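Local coordinates for protein succinate-semialdehyde dehydrogenase (Streptococcus pyogenes MGAS1882, PDB 4OGD) that probably oxidises succinic semialdehyde to succinate, with NADP+ as the cofactor, as a member of the aldehyde dehydrogenase family, at residues Pro344-Leu350 and Pro364-Tyr369. Residues are numbered along the deposited sequence; the frame is centred on the assembly and turned at random.
Sequences PTIIAGL and PVGEIY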
ATOM      1  N   PRO A 344      24.021   1.028 -29.889  1.00 11.82           N
ATOM      2  CA  PRO A 344      24.561   0.631 -28.585  1.00 12.13           C
ATOM      3  C   PRO A 344      25.774   1.490 -28.259  1.00 15.10           C
ATOM      4  O   PRO A 344      26.663   1.659 -29.093  1.00 12.01           O
ATOM      5  CB  PRO A 344      24.967  -0.824 -28.808  1.00 13.26           C
ATOM      6  CG  PRO A 344      24.051  -1.295 -29.897  1.00 14.43           C
ATOM      7  CD  PRO A 344      23.925  -0.115 -30.813  1.00 12.20           C
ATOM      8  N   THR A 345      25.786   2.055 -27.060  1.00 14.40           N
ATOM      9  CA  THR A 345      26.788   3.036 -26.687  1.00 12.24           C
ATOM     10  C   THR A 345      27.263   2.668 -25.289  1.00 15.21           C
ATOM     11  O   THR A 345      26.458   2.247 -24.461  1.00 12.07           O
ATOM     12  CB  THR A 345      26.166   4.442 -26.683  1.00 16.13           C
ATOM     13  OG1 THR A 345      25.667   4.747 -27.994  1.00 14.92           O
ATOM     14  CG2 THR A 345      27.180   5.501 -26.267  1.00 15.19           C
ATOM     15  N   ILE A 346      28.564   2.782 -25.033  1.00 13.77           N
ATOM     16  CA  ILE A 346      29.100   2.475 -23.715  1.00 12.21           C
ATOM     17  C   ILE A 346      29.803   3.700 -23.164  1.00 14.71           C
ATOM     18  O   ILE A 346      30.623   4.307 -23.851  1.00 13.47           O
ATOM     19  CB  ILE A 346      30.100   1.299 -23.750  1.00 13.02           C
ATOM     20  CG1 ILE A 346      29.426   0.056 -24.340  1.00 13.17           C
ATOM     21  CG2 ILE A 346      30.639   1.004 -22.341  1.00 10.68           C
ATOM     22  CD1 ILE A 346      30.370  -1.101 -24.615  1.00 11.29           C
ATOM     23  N   ILE A 347      29.468   4.067 -21.932  1.00 13.28           N
ATOM     24  CA  ILE A 347      30.171   5.142 -21.240  1.00 12.03           C
ATOM     25  C   ILE A 347      30.796   4.644 -19.945  1.00 15.66           C
ATOM     26  O   ILE A 347      30.367   3.647 -19.372  1.00 11.80           O
ATOM     27  CB  ILE A 347      29.248   6.321 -20.922  1.00 14.54           C
ATOM     28  CG1 ILE A 347      28.074   5.866 -20.042  1.00 12.52           C
ATOM     29  CG2 ILE A 347      28.770   6.973 -22.214  1.00 13.36           C
ATOM     30  CD1 ILE A 347      27.168   6.999 -19.570  1.00 15.30           C
ATOM     31  N   ALA A 348      31.827   5.350 -19.492  1.00 14.43           N
ATOM     32  CA  ALA A 348      32.475   5.035 -18.228  1.00 13.62           C
ATOM     33  C   ALA A 348      32.948   6.341 -17.605  1.00 11.06           C
ATOM     34  O   ALA A 348      32.632   7.421 -18.107  1.00 13.22           O
ATOM     35  CB  ALA A 348      33.639   4.073 -18.449  1.00 13.07           C
ATOM     36  N   GLY A 349      33.688   6.252 -16.506  1.00 15.26           N
ATOM     37  CA  GLY A 349      34.197   7.440 -15.844  1.00 15.42           C
ATOM     38  C   GLY A 349      33.146   8.404 -15.311  1.00 14.61           C
ATOM     39  O   GLY A 349      33.373   9.614 -15.284  1.00 15.06           O
ATOM     40  N   LEU A 350      31.996   7.883 -14.890  1.00 14.63           N
ATOM     41  CA  LEU A 350      31.000   8.722 -14.240  1.00 11.86           C
ATOM     42  C   LEU A 350      31.433   9.025 -12.807  1.00 12.53           C
ATOM     43  O   LEU A 350      31.730   8.113 -12.037  1.00 13.93           O
ATOM     44  CB  LEU A 350      29.626   8.038 -14.235  1.00 12.00           C
ATOM     45  CG  LEU A 350      28.939   7.867 -15.597  1.00 13.75           C
ATOM     46  CD1 LEU A 350      27.843   6.810 -15.513  1.00 14.09           C
ATOM     47  CD2 LEU A 350      28.355   9.182 -16.092  1.00 14.01           C
ATOM     48  N   PRO A 364      19.850   1.933 -25.120  1.00  9.60           N
ATOM     49  CA  PRO A 364      20.925   0.943 -25.220  1.00  9.70           C
ATOM     50  C   PRO A 364      22.276   1.506 -24.817  1.00 14.03           C
ATOM     51  O   PRO A 364      23.204   1.506 -25.625  1.00 12.35           O
ATOM     52  CB  PRO A 364      20.936   0.606 -26.712  1.00 11.72           C
ATOM     53  CG  PRO A 364      20.450   1.860 -27.372  1.00 10.33           C
ATOM     54  CD  PRO A 364      19.436   2.451 -26.436  1.00 12.46           C
ATOM     55  N   VAL A 365      22.380   1.972 -23.576  1.00  8.55           N
ATOM     56  CA  VAL A 365      23.591   2.626 -23.109  1.00 10.77           C
ATOM     57  C   VAL A 365      24.216   1.859 -21.959  1.00 11.06           C
ATOM     58  O   VAL A 365      23.710   1.883 -20.835  1.00 10.34           O
ATOM     59  CB  VAL A 365      23.314   4.079 -22.671  1.00 11.52           C
ATOM     60  CG1 VAL A 365      24.602   4.755 -22.234  1.00 12.05           C
ATOM     61  CG2 VAL A 365      22.653   4.860 -23.802  1.00 10.54           C
ATOM     62  N   GLY A 366      25.325   1.184 -22.233  1.00  9.33           N
ATOM     63  CA  GLY A 366      26.056   0.499 -21.187  1.00  9.49           C
ATOM     64  C   GLY A 366      26.814   1.510 -20.344  1.00  9.89           C
ATOM     65  O   GLY A 366      27.282   2.524 -20.862  1.00 10.75           O
ATOM     66  N   GLU A 367      26.895   1.263 -19.040  1.00  8.87           N
ATOM     67  CA  GLU A 367      27.636   2.147 -18.136  1.00  9.55           C
ATOM     68  C   GLU A 367      28.541   1.302 -17.266  1.00 11.54           C
ATOM     69  O   GLU A 367      28.086   0.356 -16.629  1.00  9.00           O
ATOM     70  CB  GLU A 367      26.666   2.934 -17.253  1.00  9.08           C
ATOM     71  CG  GLU A 367      25.627   3.728 -18.029  1.00 10.80           C
ATOM     72  CD  GLU A 367      24.431   4.082 -17.175  1.00 13.66           C
ATOM     73  OE1 GLU A 367      24.626   4.336 -15.968  1.00 11.09           O
ATOM     74  OE2 GLU A 367      23.294   4.071 -17.703  1.00 16.92           O
ATOM     75  N   ILE A 368      29.832   1.625 -17.244  1.00  9.01           N
ATOM     76  CA  ILE A 368      30.761   0.858 -16.437  1.00  9.51           C
ATOM     77  C   ILE A 368      31.247   1.680 -15.248  1.00  9.98           C
ATOM     78  O   ILE A 368      31.851   2.737 -15.422  1.00 10.41           O
ATOM     79  CB  ILE A 368      31.955   0.349 -17.272  1.00  9.84           C
ATOM     80  CG1 ILE A 368      31.449  -0.437 -18.480  1.00 10.95           C
ATOM     81  CG2 ILE A 368      32.824  -0.547 -16.427  1.00 11.34           C
ATOM     82  CD1 ILE A 368      32.551  -0.771 -19.498  1.00 11.08           C
ATOM     83  N   TYR A 369      30.954   1.186 -14.045  1.00  7.43           N
ATOM     84  CA  TYR A 369      31.385   1.818 -12.800  1.00  8.10           C
ATOM     85  C   TYR A 369      32.535   1.011 -12.215  1.00 11.38           C
ATOM     86  O   TYR A 369      32.344  -0.146 -11.833  1.00 11.52           O
ATOM     87  CB  TYR A 369      30.242   1.827 -11.779  1.00  6.06           C
ATOM     88  CG  TYR A 369      29.109   2.788 -12.071  1.00  7.89           C
ATOM     89  CD1 TYR A 369      28.802   3.812 -11.185  1.00 13.07           C
ATOM     90  CD2 TYR A 369      28.332   2.658 -13.218  1.00  9.08           C
ATOM     91  CE1 TYR A 369      27.765   4.688 -11.435  1.00 12.27           C
ATOM     92  CE2 TYR A 369      27.285   3.535 -13.485  1.00  9.93           C
ATOM     93  CZ  TYR A 369      27.007   4.550 -12.588  1.00  9.88           C
ATOM     94  OH  TYR A 369      25.959   5.423 -12.826  1.00 11.46           O
TER
HETATM   95  O   HOH W   1      34.278   3.813 -15.155  1.00 17.70           O
HETATM   96  O   HOH W   2      31.062   5.136 -14.635  1.00 13.24           O
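Two neighbouring parallel strands of the mixed sheet in the catalytic domain of the aldehyde dehydrogenase fold, 345-348 and 365-371, meet along their backbones from Thr-345 beside Val-365 to Ile-347 beside Glu-367. Four hydrogen bonds join them: Thr-345 N to Pro-364 O, Gly-366 N to Thr-345 O at 2.7 Å, Ile-347 N to Gly-366 O at 2.9 Å and Ile-368 N to Ile-347 O. Strand 345-348 also bonds to strand 327-330, and strand 365-371 to Phe-269, so both are interior strands.

Beyond Ala-348 the chains part and two waters take over. One lies between Gly-349 N and Ile-368 O, 2.7 Å from that oxygen; the other links Leu-350 N to the same carbonyl, which thus accepts a hydrogen from each.

On the face covered by helix 276-288, Ile-346 CG2 sits 3.9 Å from Ile-368 CD1, and Phe-287 and Tyr-276 of the helix pack on Ile-346 and Ile-368 respectively. Gly-366, paired with Ile-346, has no side chain to set beside Ile-346 CG1.

The other face carries Thr-345, Ile-347, Val-365 and Glu-367, with helix 308-323 against the first three. Ile-347 holds CG1 between its backbone N and carbonyl carbon (chi1 59°), placing Ile-347 CG1 3.8 Å from Glu-367 CG, the two side chains lying side by side. Tyr-369 sends its hydroxyl to Tyr-357 O, while Glu-367 OE1 lies at the edge of the Tyr-369 ring, in plane. Across the contact, Leu-350 CD1 approaches the Tyr-369 ring obliquely, 3.8 Å from Tyr-369 CZ and 3.6 Å from Tyr-369 OH.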